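Side-chain contacts in HTPA Reductase (PDB 5U5N), which probably catalyses the NAD(P)H-dependent reduction of 4-hydroxy-tetrahydrodipicolinate to tetrahydrodipicolinate in the diaminopimelate route to lysine: residues A[14-19]-A[238-243]; A[129-134]-A[247-252]. All blocks are in the same frame, centred on the assembly; numbering follows the deposited sequence.

Contact 1 (A[14-19]-A[238-243]). With NAD (nicotinamide-adenine-dinucleotide), chain C.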
loop_
_atom_site.group_PDB
_atom_site.type_symbol
_atom_site.label_atom_id
_atom_site.label_comp_id
_atom_site.label_asym_id
_atom_site.label_seq_id
_atom_site.Cartn_x
_atom_site.Cartn_y
_atom_site.Cartn_z
ATOM N N GLY A 14 24.676 7.663 -23.132
ATOM C CA GLY A 14 23.562 6.705 -23.180
ATOM C C GLY A 14 22.241 7.359 -22.779
ATOM O O GLY A 14 22.243 8.467 -22.260
ATOM N N LYS A 15 21.120 6.703 -23.028
ATOM C CA LYS A 15 19.814 7.363 -22.829
ATOM C C LYS A 15 19.503 7.626 -21.366
ATOM O O LYS A 15 19.142 8.730 -21.021
ATOM C CB LYS A 15 18.676 6.569 -23.452
ATOM C CG LYS A 15 18.919 6.165 -24.879
ATOM C CD LYS A 15 17.757 6.475 -25.775
ATOM C CE LYS A 15 17.870 5.615 -27.007
ATOM N NZ LYS A 15 17.292 4.266 -26.724
ATOM N N VAL A 16 19.677 6.610 -20.521
ATOM C CA VAL A 16 19.415 6.719 -19.078
ATOM C C VAL A 16 20.521 7.486 -18.387
ATOM O O VAL A 16 20.252 8.280 -17.477
ATOM C CB VAL A 16 19.249 5.324 -18.404
ATOM C CG1 VAL A 16 19.021 5.439 -16.896
ATOM C CG2 VAL A 16 18.062 4.581 -19.021
ATOM N N GLY A 17 21.767 7.205 -18.784
ATOM C CA GLY A 17 22.935 7.941 -18.310
ATOM C C GLY A 17 22.826 9.445 -18.506
ATOM O O GLY A 17 23.028 10.180 -17.556
ATOM N N GLN A 18 22.430 9.891 -19.700
ATOM C CA GLN A 18 22.124 11.324 -19.960
ATOM C C GLN A 18 21.015 11.873 -19.031
ATOM O O GLN A 18 21.170 12.939 -18.441
ATOM C CB GLN A 18 21.676 11.512 -21.409
ATOM C CG GLN A 18 21.223 12.921 -21.779
ATOM C CD GLN A 18 21.202 13.176 -23.264
ATOM O OE1 GLN A 18 22.130 12.810 -23.976
ATOM N NE2 GLN A 18 20.123 13.820 -23.746
ATOM N N ALA A 19 19.892 11.151 -18.936
ATOM C CA ALA A 19 18.790 11.548 -18.052
ATOM C C ALA A 19 19.270 11.687 -16.603
ATOM O O ALA A 19 18.971 12.687 -15.978
ATOM C CB ALA A 19 17.630 10.584 -18.172
ATOM N N CYS A 238 6.066 6.991 -17.136
ATOM C CA CYS A 238 6.268 7.477 -18.470
ATOM C C CYS A 238 7.759 7.858 -18.579
ATOM O O CYS A 238 8.232 8.680 -17.792
ATOM C CB CYS A 238 5.408 8.717 -18.754
ATOM S SG CYS A 238 3.633 8.439 -19.025
ATOM N N GLY A 239 8.472 7.268 -19.525
ATOM C CA GLY A 239 9.879 7.614 -19.773
ATOM C C GLY A 239 10.777 7.276 -18.603
ATOM O O GLY A 239 10.471 6.368 -17.837
ATOM N N ARG A 240 11.839 8.056 -18.432
ATOM C CA ARG A 240 12.995 7.685 -17.612
ATOM C C ARG A 240 13.182 8.480 -16.339
ATOM O O ARG A 240 14.102 8.195 -15.571
ATOM C CB ARG A 240 14.294 7.892 -18.425
ATOM C CG ARG A 240 14.412 6.928 -19.537
ATOM C CD ARG A 240 15.680 7.073 -20.344
ATOM N NE ARG A 240 15.379 6.469 -21.641
ATOM C CZ ARG A 240 14.982 7.122 -22.726
ATOM N NH1 ARG A 240 14.899 8.458 -22.731
ATOM N NH2 ARG A 240 14.691 6.430 -23.816
ATOM N N SER A 241 12.350 9.494 -16.135
ATOM C CA SER A 241 12.581 10.431 -15.058
ATOM C C SER A 241 12.548 9.778 -13.671
ATOM O O SER A 241 13.359 10.149 -12.828
ATOM C CB SER A 241 11.635 11.638 -15.169
ATOM O OG SER A 241 11.083 11.948 -13.929
ATOM N N ILE A 242 11.697 8.768 -13.449
ATOM C CA ILE A 242 11.654 8.122 -12.124
ATOM C C ILE A 242 12.977 7.410 -11.808
ATOM O O ILE A 242 13.390 7.372 -10.647
ATOM C CB ILE A 242 10.468 7.136 -11.962
ATOM C CG1 ILE A 242 10.243 6.798 -10.480
ATOM C CG2 ILE A 242 10.633 5.872 -12.783
ATOM C CD1 ILE A 242 9.134 5.822 -10.221
ATOM N N TYR A 243 13.633 6.860 -12.833
ATOM C CA TYR A 243 14.928 6.178 -12.654
ATOM C C TYR A 243 16.008 7.232 -12.373
ATOM O O TYR A 243 16.809 7.055 -11.457
ATOM C CB TYR A 243 15.282 5.250 -13.853
ATOM C CG TYR A 243 14.080 4.408 -14.287
ATOM C CD1 TYR A 243 13.555 3.440 -13.448
ATOM C CD2 TYR A 243 13.440 4.618 -15.512
ATOM C CE1 TYR A 243 12.439 2.683 -13.813
ATOM C CE2 TYR A 243 12.319 3.888 -15.878
ATOM C CZ TYR A 243 11.819 2.925 -15.026
ATOM O OH TYR A 243 10.669 2.223 -15.350
HETATM P PA NAD C . 22.017 2.957 -24.047
HETATM O O1A NAD C . 22.268 1.861 -25.068
HETATM O O2A NAD C . 21.214 4.194 -24.396
HETATM O O5B NAD C . 23.399 3.476 -23.450
HETATM C C5B NAD C . 24.323 2.627 -22.798
HETATM C C4B NAD C . 25.693 3.256 -23.022
HETATM O O4B NAD C . 26.714 2.548 -22.320
HETATM C C3B NAD C . 26.101 3.295 -24.494
HETATM O O3B NAD C . 26.051 4.655 -24.963
HETATM C C2B NAD C . 27.493 2.644 -24.537
HETATM O O2B NAD C . 28.378 3.296 -25.476
HETATM C C1B NAD C . 27.931 2.693 -23.060
HETATM N N9A NAD C . 28.929 1.697 -22.583
HETATM C C8A NAD C . 29.032 0.401 -22.944
HETATM N N7A NAD C . 30.060 -0.195 -22.296
HETATM C C5A NAD C . 30.628 0.720 -21.491
HETATM C C6A NAD C . 31.766 0.753 -20.547
HETATM N N6A NAD C . 32.509 -0.351 -20.318
HETATM N N1A NAD C . 32.041 1.909 -19.903
HETATM C C2A NAD C . 31.320 3.031 -20.117
HETATM N N3A NAD C . 30.273 3.072 -20.976
HETATM C C4A NAD C . 29.882 1.968 -21.677
HETATM O O3 NAD C . 21.407 2.224 -22.742
HETATM P PN NAD C . 20.321 2.904 -21.746
HETATM O O1N NAD C . 19.048 3.021 -22.552
HETATM O O2N NAD C . 20.927 4.138 -21.105
HETATM O O5D NAD C . 20.261 1.757 -20.611
HETATM C C5D NAD C . 21.449 1.416 -19.905
HETATM C C4D NAD C . 21.252 0.259 -18.934
HETATM O O4D NAD C . 20.471 0.708 -17.822
HETATM C C3D NAD C . 20.522 -0.950 -19.536
HETATM O O3D NAD C . 21.116 -2.188 -19.107
HETATM C C2D NAD C . 19.110 -0.824 -18.996
HETATM O O2D NAD C . 18.452 -2.079 -18.813
HETATM C C1D NAD C . 19.354 -0.174 -17.641
HETATM N N1N NAD C . 18.190 0.507 -17.036
HETATM C C2N NAD C . 17.997 0.291 -15.722
HETATM C C3N NAD C . 16.949 0.879 -15.020
HETATM C C7N NAD C . 16.757 0.596 -13.541
HETATM O O7N NAD C . 15.634 0.692 -13.073
HETATM N N7N NAD C . 17.776 0.235 -12.744
HETATM C C4N NAD C . 16.080 1.711 -15.727
HETATM C C5N NAD C . 16.281 1.932 -17.088
HETATM C C6N NAD C . 17.353 1.314 -17.729
#
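Arg240 reaches across to the first turn of helix 15-27, and its guanidinium lies flat against the side chain of Lys15. Lys15 CB sits over the centre of one guanidinium face, 3.7 Å above its plane, while Lys15 CD comes within 3.6 Å of Arg240 NH2. From CG to NE the arginine is extended, with CG anti to its own carbonyl carbon (chi1 -69°), and Arg240 CD thus lands 3.7 Å from Val16 CG2. Ala19 CB adds a looser apolar touch on Arg240 CB.

The two positive ends stay near each other, Lys15 NZ 4.5 Å from Arg240 NH2, beside the dinucleotide's pyrophosphate, whose negative charge probably eases their proximity.

Two backbone amides grip that pyrophosphate, one per phosphate: Lys15 N donates to O2A of NAD at 2.9 Å, and Val16 N to O2N at 2.8 Å, both nearly straight. This is the helix start that follows the first strand of a Rossmann fold, and Gly14 at the N-cap packs so closely on the ligand that a CB there would collide with O5B. Further along, C4N of the nicotinamide lies 3.6 Å above one face of the Tyr243 ring, offset toward its rim, with Ile242 CG2 over the opposite face.

Helix 15-27, just after strand 7-10, thus meets the loop between strand 229-238 and helix 241-259, where Ser241 OG hydrogen-bonds to Asp226 of the second subunit.

Contact 2 (A[129-134]-A[247-252]); sequences MGKQVV and TVDAVL. With NAD (nicotinamide-adenine-dinucleotide), chain C.
Lys131 and Asp249 form the polar half of this contact, a salt bridge in which Lys131 NZ meets Asp249 OD2 at 3.2 Å; as a hydrogen bond it is weak. The lysine leaves its helix with CG wedged between the backbone N and the carbonyl carbon (chi1 84°), then runs fully extended, which carries the ammonium to the carboxylate, the two side chains crossing at about a right angle. Lys131 CE also lies 3.4 Å from Asp249 OD2, and Met269 and Leu273 of helix 269-274 touch the lysine side chain.

Asp249 is shared among several partners. Its OD1 forms a salt bridge with Arg279, while Asp249 OD2 also accepts from a water at 2.7 Å, which in turn accepts from Gln132 NE2. Without the ammonium, as with an alanine at Lys131, Asp249 OD2 would probably lose a charged mate while its bond to the water remained.

The apolar half belongs to Met129. Bent at both chi2 (-79°) and chi3, its chain swings Met129 CE onto helix 241-259, 3.6 Å from Thr247 OG1 and 3.9 Å from Ala250 CB. The threonine hydroxyl is itself hydrogen-bonded to Tyr243 O and to Tyr80 OH, so the methyl meets an oxygen whose polar needs are served elsewhere.

At the cofactor, Met129 N donates to the nicotinamide carboxamide O7N of NAD at 3.1 Å, and Met129 CG rests 3.5 Å from the amide N7N of NAD. One residue thus links the ligand to the helix behind it.

Gly130, centre of an inverse gamma turn, occupies the N-cap position of helix 131-146. Helix 269-274 is touched by Met129, Lys131 and Val134, and strand 100-102 by Met129 and Val251; Gln132 NE2 also hydrogen-bonds to Ala150 O of the second subunit, which packs on Lys131.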
loop_
_atom_site.group_PDB
_atom_site.type_symbol
_atom_site.label_atom_id
_atom_site.label_comp_id
_atom_site.label_asym_id
_atom_site.label_seq_id
_atom_site.Cartn_x
_atom_site.Cartn_y
_atom_site.Cartn_z
ATOM N N MET A 129 15.496 1.178 -9.967
ATOM C CA MET A 129 15.839 2.436 -9.298
ATOM C C MET A 129 14.666 3.394 -9.227
ATOM O O MET A 129 14.805 4.482 -8.644
ATOM C CB MET A 129 17.026 3.129 -10.006
ATOM C CG MET A 129 18.280 2.289 -9.966
ATOM S SD MET A 129 19.126 2.378 -8.379
ATOM C CE MET A 129 19.990 3.920 -8.615
ATOM N N GLY A 130 13.532 3.026 -9.822
ATOM C CA GLY A 130 12.309 3.786 -9.617
ATOM C C GLY A 130 11.824 3.570 -8.199
ATOM O O GLY A 130 10.956 2.684 -7.976
ATOM N N LYS A 131 12.359 4.386 -7.274
ATOM C CA LYS A 131 12.208 4.104 -5.845
ATOM C C LYS A 131 10.766 4.084 -5.356
ATOM O O LYS A 131 10.469 3.355 -4.428
ATOM C CB LYS A 131 13.051 5.024 -4.947
ATOM C CG LYS A 131 12.444 6.364 -4.618
ATOM C CD LYS A 131 13.303 7.110 -3.622
ATOM C CE LYS A 131 12.501 8.292 -3.081
ATOM N NZ LYS A 131 13.289 9.084 -2.121
ATOM N N GLN A 132 9.888 4.868 -5.969
ATOM C CA GLN A 132 8.477 4.892 -5.522
ATOM C C GLN A 132 7.793 3.584 -5.879
ATOM O O GLN A 132 6.913 3.102 -5.125
ATOM C CB GLN A 132 7.722 6.087 -6.113
ATOM C CG GLN A 132 8.144 7.431 -5.519
ATOM C CD GLN A 132 9.505 7.934 -6.029
ATOM O OE1 GLN A 132 10.042 7.403 -7.016
ATOM N NE2 GLN A 132 10.052 8.966 -5.362
ATOM N N VAL A 133 8.156 3.030 -7.030
ATOM C CA VAL A 133 7.677 1.706 -7.420
ATOM C C VAL A 133 8.248 0.640 -6.463
ATOM O O VAL A 133 7.491 -0.256 -6.010
ATOM C CB VAL A 133 7.940 1.389 -8.911
ATOM C CG1 VAL A 133 7.559 -0.049 -9.227
ATOM C CG2 VAL A 133 7.123 2.315 -9.810
ATOM N N VAL A 134 9.527 0.758 -6.096
ATOM C CA VAL A 134 10.129 -0.180 -5.144
ATOM C C VAL A 134 9.380 -0.142 -3.783
ATOM O O VAL A 134 9.168 -1.203 -3.162
ATOM C CB VAL A 134 11.629 0.098 -4.908
ATOM C CG1 VAL A 134 12.185 -0.737 -3.757
ATOM C CG2 VAL A 134 12.422 -0.158 -6.181
ATOM N N THR A 247 18.037 7.550 -8.861
ATOM C CA THR A 247 19.507 7.574 -8.869
ATOM C C THR A 247 20.090 8.772 -8.056
ATOM O O THR A 247 21.035 8.608 -7.280
ATOM C CB THR A 247 20.090 7.556 -10.307
ATOM O OG1 THR A 247 19.462 6.535 -11.092
ATOM C CG2 THR A 247 21.552 7.285 -10.218
ATOM N N VAL A 248 19.520 9.958 -8.207
ATOM C CA VAL A 248 19.961 11.099 -7.397
ATOM C C VAL A 248 19.839 10.802 -5.884
ATOM O O VAL A 248 20.745 11.017 -5.099
ATOM C CB VAL A 248 19.175 12.381 -7.746
ATOM C CG1 VAL A 248 19.459 13.505 -6.750
ATOM C CG2 VAL A 248 19.519 12.856 -9.151
ATOM N N ASP A 249 18.692 10.263 -5.487
ATOM C CA ASP A 249 18.457 9.882 -4.086
ATOM C C ASP A 249 19.429 8.816 -3.609
ATOM O O ASP A 249 19.914 8.877 -2.484
ATOM C CB ASP A 249 17.042 9.379 -3.900
ATOM C CG ASP A 249 15.996 10.420 -4.306
ATOM O OD1 ASP A 249 16.258 11.661 -4.193
ATOM O OD2 ASP A 249 14.888 9.969 -4.731
ATOM N N ALA A 250 19.712 7.845 -4.469
ATOM C CA ALA A 250 20.656 6.800 -4.118
ATOM C C ALA A 250 22.029 7.439 -3.851
ATOM O O ALA A 250 22.701 7.088 -2.893
ATOM C CB ALA A 250 20.729 5.729 -5.228
ATOM N N VAL A 251 22.421 8.402 -4.673
ATOM C CA VAL A 251 23.755 9.036 -4.546
ATOM C C VAL A 251 23.805 9.841 -3.244
ATOM O O VAL A 251 24.812 9.836 -2.552
ATOM C CB VAL A 251 24.062 9.939 -5.752
ATOM C CG1 VAL A 251 25.138 10.987 -5.438
ATOM C CG2 VAL A 251 24.488 9.100 -6.939
ATOM N N LEU A 252 22.710 10.521 -2.934
ATOM C CA LEU A 252 22.607 11.281 -1.687
ATOM C C LEU A 252 22.702 10.376 -0.467
ATOM O O LEU A 252 23.397 10.680 0.471
ATOM C CB LEU A 252 21.305 12.058 -1.639
ATOM C CG LEU A 252 21.155 13.243 -2.580
ATOM C CD1 LEU A 252 19.783 13.846 -2.425
ATOM C CD2 LEU A 252 22.238 14.290 -2.340
HETATM P PA NAD C . 22.017 2.957 -24.047
HETATM O O1A NAD C . 22.268 1.861 -25.068
HETATM O O2A NAD C . 21.214 4.194 -24.396
HETATM O O5B NAD C . 23.399 3.476 -23.450
HETATM C C5B NAD C . 24.323 2.627 -22.798
HETATM C C4B NAD C . 25.693 3.256 -23.022
HETATM O O4B NAD C . 26.714 2.548 -22.320
HETATM C C3B NAD C . 26.101 3.295 -24.494
HETATM O O3B NAD C . 26.051 4.655 -24.963
HETATM C C2B NAD C . 27.493 2.644 -24.537
HETATM O O2B NAD C . 28.378 3.296 -25.476
HETATM C C1B NAD C . 27.931 2.693 -23.060
HETATM N N9A NAD C . 28.929 1.697 -22.583
HETATM C C8A NAD C . 29.032 0.401 -22.944
HETATM N N7A NAD C . 30.060 -0.195 -22.296
HETATM C C5A NAD C . 30.628 0.720 -21.491
HETATM C C6A NAD C . 31.766 0.753 -20.547
HETATM N N6A NAD C . 32.509 -0.351 -20.318
HETATM N N1A NAD C . 32.041 1.909 -19.903
HETATM C C2A NAD C . 31.320 3.031 -20.117
HETATM N N3A NAD C . 30.273 3.072 -20.976
HETATM C C4A NAD C . 29.882 1.968 -21.677
HETATM O O3 NAD C . 21.407 2.224 -22.742
HETATM P PN NAD C . 20.321 2.904 -21.746
HETATM O O1N NAD C . 19.048 3.021 -22.552
HETATM O O2N NAD C . 20.927 4.138 -21.105
HETATM O O5D NAD C . 20.261 1.757 -20.611
HETATM C C5D NAD C . 21.449 1.416 -19.905
HETATM C C4D NAD C . 21.252 0.259 -18.934
HETATM O O4D NAD C . 20.471 0.708 -17.822
HETATM C C3D NAD C . 20.522 -0.950 -19.536
HETATM O O3D NAD C . 21.116 -2.188 -19.107
HETATM C C2D NAD C . 19.110 -0.824 -18.996
HETATM O O2D NAD C . 18.452 -2.079 -18.813
HETATM C C1D NAD C . 19.354 -0.174 -17.641
HETATM N N1N NAD C . 18.190 0.507 -17.036
HETATM C C2N NAD C . 17.997 0.291 -15.722
HETATM C C3N NAD C . 16.949 0.879 -15.020
HETATM C C7N NAD C . 16.757 0.596 -13.541
HETATM O O7N NAD C . 15.634 0.692 -13.073
HETATM N N7N NAD C . 17.776 0.235 -12.744
HETATM C C4N NAD C . 16.080 1.711 -15.727
HETATM C C5N NAD C . 16.281 1.932 -17.088
HETATM C C6N NAD C . 17.353 1.314 -17.729
HETATM O O HOH W 1 12.664 9.942 -6.259
#

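Overall arrangement
The two contacts illustrate how one helix can tie together separate parts of a cofactor site: Tyr243 of helix 241-259 meets the nicotinamide, and further along the helix packs on Met129, which also holds the ligand. Their centres lie 12 Å apart. Along the chain the segments alternate, 14-19, 129-134, 238-243, 247-252, so the sequence intervals closed by the two contacts interleave. They also touch directly, Ile242 and Tyr243 of contact 1 packing on Gly130, Gln132 and Val133 of contact 2. Contact 1 meets NAD at its pyrophosphate and nicotinamide ring, contact 2 at the carboxamide. Both border the second subunit, which is consistent with a cofactor site not far from the dimer interface.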